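Local coordinates for protein KLLA0C04147p (PDB 5H2A) that probably binds and transfers sterols as an Osh1 protein of the OSBP family, represented here by its ankyrin-repeat domain alone, at residues Asp69-Trp74 with Val111-Asn116; Lys90-Gly95 with Leu99-Phe104; Glu159-Phe164 with Asp196-Glu201. All coordinates share one frame; numbering follows the deposited sequence.

Contact 1. Residues Asp69-Trp74 with Val111-Asn116; sequences DIVQNW and VTVLMN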
# COMPACT_ATOMS: atom_id res chain seq x y z
N ASP A 69 -14.17 -16.37 5.62
CA ASP A 69 -14.23 -16.25 7.07
C ASP A 69 -12.90 -15.78 7.65
O ASP A 69 -12.86 -14.96 8.58
CB ASP A 69 -14.62 -17.60 7.69
CG ASP A 69 -16.10 -17.93 7.53
OD1 ASP A 69 -16.91 -17.00 7.35
OD2 ASP A 69 -16.46 -19.14 7.58
N ILE A 70 -11.79 -16.34 7.16
CA ILE A 70 -10.47 -15.91 7.62
C ILE A 70 -10.26 -14.43 7.31
O ILE A 70 -9.78 -13.66 8.16
CB ILE A 70 -9.36 -16.77 6.97
CG1 ILE A 70 -9.39 -18.21 7.52
CG2 ILE A 70 -7.99 -16.13 7.18
CD1 ILE A 70 -8.59 -19.19 6.62
N VAL A 71 -10.60 -14.02 6.09
CA VAL A 71 -10.40 -12.62 5.69
C VAL A 71 -11.27 -11.71 6.54
O VAL A 71 -10.80 -10.69 7.07
CB VAL A 71 -10.69 -12.44 4.19
CG1 VAL A 71 -10.82 -10.95 3.84
CG2 VAL A 71 -9.61 -13.14 3.34
N GLN A 72 -12.55 -12.07 6.71
CA GLN A 72 -13.46 -11.19 7.44
C GLN A 72 -13.08 -11.09 8.91
O GLN A 72 -13.16 -10.01 9.51
CB GLN A 72 -14.90 -11.69 7.29
CG GLN A 72 -15.92 -10.80 7.98
CD GLN A 72 -15.77 -9.33 7.59
OE1 GLN A 72 -15.89 -8.98 6.41
NE2 GLN A 72 -15.51 -8.48 8.58
N ASN A 73 -12.65 -12.19 9.52
CA ASN A 73 -12.46 -12.22 10.97
C ASN A 73 -11.04 -11.90 11.44
O ASN A 73 -10.88 -11.45 12.58
CB ASN A 73 -12.88 -13.58 11.52
CG ASN A 73 -14.37 -13.79 11.39
OD1 ASN A 73 -15.16 -12.97 11.84
ND2 ASN A 73 -14.76 -14.86 10.70
N TRP A 74 -10.02 -12.14 10.62
CA TRP A 74 -8.65 -11.96 11.06
C TRP A 74 -7.84 -10.90 10.31
O TRP A 74 -6.68 -10.70 10.66
CB TRP A 74 -7.87 -13.27 10.98
CG TRP A 74 -8.33 -14.37 11.92
CD1 TRP A 74 -9.24 -14.29 12.92
CD2 TRP A 74 -7.87 -15.73 11.90
NE1 TRP A 74 -9.39 -15.53 13.55
CE2 TRP A 74 -8.55 -16.43 12.92
CE3 TRP A 74 -6.95 -16.42 11.10
CZ2 TRP A 74 -8.33 -17.79 13.17
CZ3 TRP A 74 -6.73 -17.79 11.35
CH2 TRP A 74 -7.42 -18.45 12.38
N VAL A 111 -9.84 -14.05 -5.80
CA VAL A 111 -9.26 -12.80 -6.29
C VAL A 111 -10.20 -11.63 -6.00
O VAL A 111 -9.77 -10.57 -5.53
CB VAL A 111 -8.93 -12.91 -7.79
CG1 VAL A 111 -8.61 -11.54 -8.35
CG2 VAL A 111 -7.74 -13.88 -8.01
N THR A 112 -11.49 -11.83 -6.25
CA THR A 112 -12.47 -10.77 -5.99
C THR A 112 -12.52 -10.40 -4.52
O THR A 112 -12.54 -9.21 -4.17
CB THR A 112 -13.84 -11.23 -6.49
OG1 THR A 112 -13.80 -11.36 -7.91
CG2 THR A 112 -14.91 -10.22 -6.11
N VAL A 113 -12.57 -11.39 -3.63
CA VAL A 113 -12.58 -11.11 -2.18
C VAL A 113 -11.35 -10.29 -1.79
O VAL A 113 -11.44 -9.32 -1.03
CB VAL A 113 -12.65 -12.43 -1.39
CG1 VAL A 113 -12.40 -12.18 0.11
CG2 VAL A 113 -14.01 -13.10 -1.60
N LEU A 114 -10.18 -10.70 -2.26
CA LEU A 114 -8.95 -10.01 -1.87
C LEU A 114 -8.87 -8.60 -2.49
O LEU A 114 -8.48 -7.65 -1.81
CB LEU A 114 -7.75 -10.86 -2.29
CG LEU A 114 -7.56 -12.17 -1.50
CD1 LEU A 114 -6.40 -12.98 -2.11
CD2 LEU A 114 -7.26 -11.88 -0.06
N MET A 115 -9.22 -8.46 -3.78
CA MET A 115 -9.19 -7.13 -4.40
C MET A 115 -10.16 -6.17 -3.72
O MET A 115 -9.95 -4.95 -3.75
CB MET A 115 -9.56 -7.18 -5.89
CG MET A 115 -8.55 -7.91 -6.83
SD MET A 115 -6.99 -7.03 -6.98
CE MET A 115 -7.41 -5.60 -8.00
N ASN A 116 -11.24 -6.69 -3.14
CA ASN A 116 -12.20 -5.86 -2.41
C ASN A 116 -11.75 -5.53 -0.99
O ASN A 116 -12.42 -4.73 -0.33
CB ASN A 116 -13.57 -6.54 -2.37
CG ASN A 116 -14.30 -6.40 -3.69
OD1 ASN A 116 -14.00 -5.51 -4.48
ND2 ASN A 116 -15.27 -7.28 -3.93
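Val71, near the middle of the 69-74 helical segment, faces Val113 and Leu114 of segment 111-116, and its few carbons carry the whole contact. Its CB is already turned toward the partner helix, 4.4 Å from Val113 CG1. Beyond CB the two methyls divide the work. With CG1 swung anti to the backbone N (chi1 166°), this branch settles 4.2 Å from Val113 CG1, methyl against methyl. The other branch, Val71 CG2, reaches Leu114 CD2 at 4.3 Å while staying 4.4 Å from Val113 CG1. That one methyl of Val113 therefore serves all three carbons of the Val71 side chain. Leu114 takes part differently: its CB does not aim at the opposite helix, and it is the CD2 methyl at its end that makes the touch. Val88, Pro98 and Leu99 pack round the same leucine, so the contact continues into the loop before helix 98-104 and into that helix.

Helix 64-74 here packs against helix 108-115, which lies in a predicted ankyrin repeat, the helix-on-helix packing on which ankyrin domains are built. The nearest CA atoms, those of Val71 and Leu114, are 8.1 Å apart, and only 92 Å² is buried in total. No hydrogen bond crosses between the segments, so their direct attraction is purely apolar, resting on dispersion and on the exclusion of water from branched aliphatic groups.

Contact 2. Residues Lys90-Gly95 with Leu99-Phe104; sequences KQDQDG and LHLAAF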
# COMPACT_ATOMS: atom_id res chain seq x y z
N LYS A 90 0.95 -10.11 3.46
CA LYS A 90 2.13 -10.90 3.84
C LYS A 90 2.79 -11.58 2.65
O LYS A 90 2.13 -12.25 1.85
CB LYS A 90 1.71 -11.96 4.88
CG LYS A 90 2.80 -12.97 5.25
CD LYS A 90 3.98 -12.32 5.97
CE LYS A 90 5.05 -13.38 6.31
NZ LYS A 90 6.25 -12.77 6.96
N GLN A 91 4.11 -11.45 2.54
CA GLN A 91 4.85 -12.14 1.50
C GLN A 91 5.50 -13.41 2.06
O GLN A 91 6.11 -13.37 3.14
CB GLN A 91 5.93 -11.23 0.91
CG GLN A 91 5.37 -10.07 0.10
CD GLN A 91 6.48 -9.17 -0.39
OE1 GLN A 91 6.93 -8.29 0.34
NE2 GLN A 91 6.97 -9.43 -1.59
N ASP A 92 5.38 -14.51 1.32
CA ASP A 92 5.95 -15.79 1.72
C ASP A 92 7.41 -15.87 1.28
O ASP A 92 8.02 -14.85 0.93
CB ASP A 92 5.09 -16.95 1.17
CG ASP A 92 5.15 -17.07 -0.37
OD1 ASP A 92 6.03 -16.47 -1.03
OD2 ASP A 92 4.31 -17.81 -0.93
N GLN A 93 8.00 -17.07 1.26
CA GLN A 93 9.43 -17.18 0.98
C GLN A 93 9.78 -16.92 -0.48
O GLN A 93 10.96 -16.72 -0.77
CB GLN A 93 9.95 -18.56 1.39
CG GLN A 93 9.25 -19.72 0.72
CD GLN A 93 9.89 -21.07 1.06
OE1 GLN A 93 10.84 -21.13 1.84
NE2 GLN A 93 9.37 -22.14 0.47
N ASP A 94 8.80 -16.92 -1.39
CA ASP A 94 9.01 -16.54 -2.78
C ASP A 94 8.60 -15.09 -3.06
O ASP A 94 8.60 -14.67 -4.23
CB ASP A 94 8.23 -17.49 -3.70
CG ASP A 94 8.56 -18.96 -3.43
OD1 ASP A 94 9.75 -19.33 -3.52
OD2 ASP A 94 7.63 -19.74 -3.13
N GLY A 95 8.24 -14.33 -2.04
CA GLY A 95 7.73 -12.99 -2.23
C GLY A 95 6.26 -12.91 -2.62
O GLY A 95 5.77 -11.81 -2.89
N LEU A 99 -2.76 -12.87 -2.85
CA LEU A 99 -3.33 -12.47 -4.13
C LEU A 99 -2.51 -13.01 -5.30
O LEU A 99 -3.08 -13.42 -6.32
CB LEU A 99 -3.43 -10.94 -4.19
CG LEU A 99 -4.09 -10.38 -5.46
CD1 LEU A 99 -5.50 -10.94 -5.60
CD2 LEU A 99 -4.11 -8.85 -5.40
N HIS A 100 -1.17 -13.00 -5.19
CA HIS A 100 -0.32 -13.66 -6.19
C HIS A 100 -0.77 -15.11 -6.41
O HIS A 100 -0.87 -15.58 -7.55
CB HIS A 100 1.15 -13.69 -5.75
CG HIS A 100 1.89 -12.41 -5.94
ND1 HIS A 100 2.05 -11.49 -4.93
CD2 HIS A 100 2.58 -11.93 -7.00
CE1 HIS A 100 2.76 -10.47 -5.38
NE2 HIS A 100 3.11 -10.72 -6.63
N LEU A 101 -0.97 -15.85 -5.31
CA LEU A 101 -1.30 -17.27 -5.41
C LEU A 101 -2.71 -17.47 -5.96
O LEU A 101 -2.95 -18.40 -6.73
CB LEU A 101 -1.17 -17.95 -4.04
CG LEU A 101 0.20 -17.86 -3.36
CD1 LEU A 101 0.25 -18.71 -2.06
CD2 LEU A 101 1.28 -18.32 -4.34
N ALA A 102 -3.65 -16.62 -5.55
CA ALA A 102 -5.02 -16.75 -6.04
C ALA A 102 -5.09 -16.49 -7.54
O ALA A 102 -5.78 -17.22 -8.27
CB ALA A 102 -5.95 -15.78 -5.28
N ALA A 103 -4.36 -15.48 -8.01
CA ALA A 103 -4.25 -15.21 -9.44
C ALA A 103 -3.60 -16.38 -10.18
O ALA A 103 -4.08 -16.83 -11.23
CB ALA A 103 -3.45 -13.93 -9.66
N PHE A 104 -2.47 -16.87 -9.65
CA PHE A 104 -1.75 -17.99 -10.26
C PHE A 104 -2.65 -19.21 -10.42
O PHE A 104 -2.58 -19.91 -11.45
CB PHE A 104 -0.54 -18.33 -9.39
CG PHE A 104 0.33 -19.42 -9.96
CD1 PHE A 104 1.12 -19.19 -11.08
CD2 PHE A 104 0.39 -20.67 -9.35
CE1 PHE A 104 1.94 -20.19 -11.60
CE2 PHE A 104 1.20 -21.68 -9.86
CZ PHE A 104 1.97 -21.44 -10.99
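Asp92 and Gly95 meet Leu101 and His100 in a light loop-to-helix packing contact, made where the loop following helix 64-74 turns into helix 98-104. No hydrogen bond joins the two segments, and 83 Å² is buried between them. On one side Leu101 CD1 comes within 4.3 Å of Asp92 OD2; His56, Val59 and Gln60 of helix 54-61 pack on the same leucine. On the other, the CE1 corner of the His100 imidazole lies 4.1 Å from Gly95 O.

Gly95, His100 and Leu101 fall in a predicted ankyrin repeat, with Asp92 just ahead of its predicted start; the sequence Thr97-Pro98-Leu99-His100 is a hallmark of the family. His100, its CG anti to the carbonyl carbon (chi1 -78°), is fixed at both ring nitrogens: ND1 bonds to Thr97 OG1 and NE2 to Leu130 O, the second tie reaching the loop beyond helix 108-115.

The turn owes its shape to bonds of its own. Asp92 to Gly95 is a type I turn, closed by Gly95 N to Asp92 O at 3.0 Å. Asp92 OD1 takes the N-H of Asp94 at 2.8 Å, from well above the carboxylate plane, forming an Asx turn; Asn96 N is a second donor to this oxygen. Gly95 adopts a left-handed backbone (phi 80°), where a CB would press on the carbonyl O of Asp94. Gln91 NE2 gives Gly95 O a nearly straight bond (168°) at 3.0 Å, the oxygen lying almost in the plane of the glutamine amide.

Contact 3. Residues Glu159-Phe164 with Asp196-Glu201; sequences EFRQAF and DTVLHE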
# COMPACT_ATOMS: atom_id res chain seq x y z
N GLU A 159 -10.51 11.10 -4.62
CA GLU A 159 -10.36 11.40 -3.20
C GLU A 159 -9.13 12.27 -2.94
O GLU A 159 -9.19 13.21 -2.13
CB GLU A 159 -10.28 10.09 -2.40
CG GLU A 159 -10.15 10.30 -0.90
CD GLU A 159 -10.24 9.00 -0.10
OE1 GLU A 159 -10.03 9.05 1.13
OE2 GLU A 159 -10.52 7.95 -0.69
N PHE A 160 -8.01 11.99 -3.63
CA PHE A 160 -6.80 12.80 -3.52
C PHE A 160 -7.09 14.25 -3.90
O PHE A 160 -6.76 15.19 -3.17
CB PHE A 160 -5.72 12.20 -4.44
CG PHE A 160 -4.28 12.54 -4.07
CD1 PHE A 160 -3.86 12.66 -2.76
CD2 PHE A 160 -3.32 12.65 -5.08
CE1 PHE A 160 -2.52 12.92 -2.46
CE2 PHE A 160 -1.98 12.91 -4.79
CZ PHE A 160 -1.58 13.04 -3.48
N ARG A 161 -7.75 14.45 -5.05
CA ARG A 161 -8.11 15.80 -5.50
C ARG A 161 -9.01 16.50 -4.48
O ARG A 161 -8.84 17.70 -4.21
CB ARG A 161 -8.78 15.70 -6.87
CG ARG A 161 -9.19 17.01 -7.53
CD ARG A 161 -7.97 17.88 -7.85
NE ARG A 161 -7.80 18.95 -6.86
CZ ARG A 161 -6.92 19.93 -7.00
NH1 ARG A 161 -6.14 19.95 -8.07
NH2 ARG A 161 -6.83 20.88 -6.08
N GLN A 162 -9.95 15.77 -3.89
CA GLN A 162 -10.83 16.33 -2.87
C GLN A 162 -10.05 16.78 -1.63
O GLN A 162 -10.34 17.83 -1.05
CB GLN A 162 -11.90 15.31 -2.49
CG GLN A 162 -13.04 15.90 -1.66
CD GLN A 162 -13.74 17.05 -2.37
OE1 GLN A 162 -14.09 16.94 -3.55
NE2 GLN A 162 -13.94 18.16 -1.66
N ALA A 163 -9.09 15.97 -1.19
CA ALA A 163 -8.28 16.36 -0.05
C ALA A 163 -7.50 17.64 -0.33
O ALA A 163 -7.36 18.49 0.56
CB ALA A 163 -7.33 15.23 0.36
N PHE A 164 -6.96 17.79 -1.55
CA PHE A 164 -6.32 19.06 -1.91
C PHE A 164 -7.34 20.20 -1.90
O PHE A 164 -7.05 21.30 -1.40
CB PHE A 164 -5.65 18.97 -3.28
CG PHE A 164 -4.31 18.26 -3.27
CD1 PHE A 164 -3.23 18.81 -2.61
CD2 PHE A 164 -4.15 17.05 -3.93
CE1 PHE A 164 -2.00 18.17 -2.59
CE2 PHE A 164 -2.92 16.39 -3.92
CZ PHE A 164 -1.85 16.95 -3.25
N ASP A 196 -1.42 22.42 -15.48
CA ASP A 196 -0.70 22.50 -14.21
C ASP A 196 -0.64 21.15 -13.50
O ASP A 196 -1.58 20.36 -13.56
CB ASP A 196 -1.39 23.48 -13.26
CG ASP A 196 -1.23 24.91 -13.68
OD1 ASP A 196 -0.38 25.18 -14.56
OD2 ASP A 196 -1.96 25.77 -13.14
N THR A 197 0.48 20.92 -12.81
CA THR A 197 0.53 19.94 -11.73
C THR A 197 0.03 20.60 -10.45
O THR A 197 -0.11 21.82 -10.39
CB THR A 197 1.95 19.45 -11.51
OG1 THR A 197 2.72 20.52 -10.96
CG2 THR A 197 2.59 19.00 -12.83
N VAL A 198 -0.23 19.80 -9.41
CA VAL A 198 -0.67 20.44 -8.18
C VAL A 198 0.43 21.34 -7.63
O VAL A 198 0.14 22.34 -6.98
CB VAL A 198 -1.16 19.44 -7.10
CG1 VAL A 198 -2.48 18.80 -7.53
CG2 VAL A 198 -0.10 18.39 -6.74
N LEU A 199 1.70 21.04 -7.93
CA LEU A 199 2.75 21.93 -7.42
C LEU A 199 2.65 23.31 -8.08
O LEU A 199 2.74 24.33 -7.39
CB LEU A 199 4.14 21.32 -7.62
CG LEU A 199 5.32 22.15 -7.06
CD1 LEU A 199 5.21 22.42 -5.53
CD2 LEU A 199 6.65 21.43 -7.37
N HIS A 200 2.43 23.37 -9.40
CA HIS A 200 2.20 24.67 -10.04
C HIS A 200 0.98 25.36 -9.44
O HIS A 200 0.99 26.57 -9.18
CB HIS A 200 1.98 24.52 -11.54
CG HIS A 200 3.19 24.06 -12.27
ND1 HIS A 200 3.40 22.74 -12.59
CD2 HIS A 200 4.26 24.74 -12.75
CE1 HIS A 200 4.55 22.62 -13.24
NE2 HIS A 200 5.08 23.82 -13.35
N GLU A 201 -0.10 24.59 -9.29
CA GLU A 201 -1.37 25.13 -8.82
C GLU A 201 -1.22 25.79 -7.46
O GLU A 201 -1.67 26.92 -7.24
CB GLU A 201 -2.40 23.99 -8.77
CG GLU A 201 -3.69 24.35 -8.06
CD GLU A 201 -4.62 23.16 -7.85
OE1 GLU A 201 -4.35 22.07 -8.39
OE2 GLU A 201 -5.63 23.33 -7.12
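Arg161 and Glu201 supply the electrostatic half of this contact between helix 139-165 and the start of helix 198-204. The guanidinium meets the carboxylate end-on, two nitrogens to two oxygens. Arg161 NH1 gives Glu201 OE1 a 2.8 Å bond that is practically straight (177°), lies in the guanidinium plane and uses the syn lone pair. Arg161 NH2 bonds Glu201 OE2 at 2.9 Å, also on the syn side but more bent. The groups are nearly coplanar, their planes 26° apart. Glu201 arrives fully extended, whereas the arginine chain bends at chi2 and chi3 to come level with it. Replacing Arg161 with an alanine would probably leave Glu201 OE1 without its donor and the carboxylate freer to turn, though Lys205 could still pair with OE2.

The apolar part is Val198 on Phe164. Val198 CG2 stands 4.2 Å from Phe164 CZ, and CG1 lies over one face of that ring, offset toward the rim; the same Val198 CG1 also lies 3.9 Å from Arg161 NH1, against the charged group. Ile214 packs against Phe164 and Val198 alike.

Within segment 196-201, N-cap Thr197 shares a 2.8 Å hydrogen bond between OG1 and His200 ND1, consistent with a variant of the ankyrin Thr-Pro-Leu-His motif in which valine replaces proline. Across the interface, Val198 on the buried Phe164 ring supplies the hydrophobic contact, while the paired, nearly flat salt bridge adds a directional, charge-matched link.

In the fold
Contacts 1 and 2 are neighbours in one part of the ankyrin domain, with centres about 15 Å apart and atoms that touch: Leu114 and Met115 pack on Leu99, Val111 on Ala102 and the backbone of Ala103. Along the chain contact 2 is nested within the loop that contact 1 closes, so helices 98-104 and 108-115 tie the two together. Contact 3 follows in sequence, its centre about 32 Å from that of contact 1 and 34 Å from that of contact 2, across the chain's centre from the latter. Helix 139-165 spans this separation: Met144 and Met145 pack near the first pair, whereas residues 159-164 build contact 3. The domain, helical without strands, is thus extended.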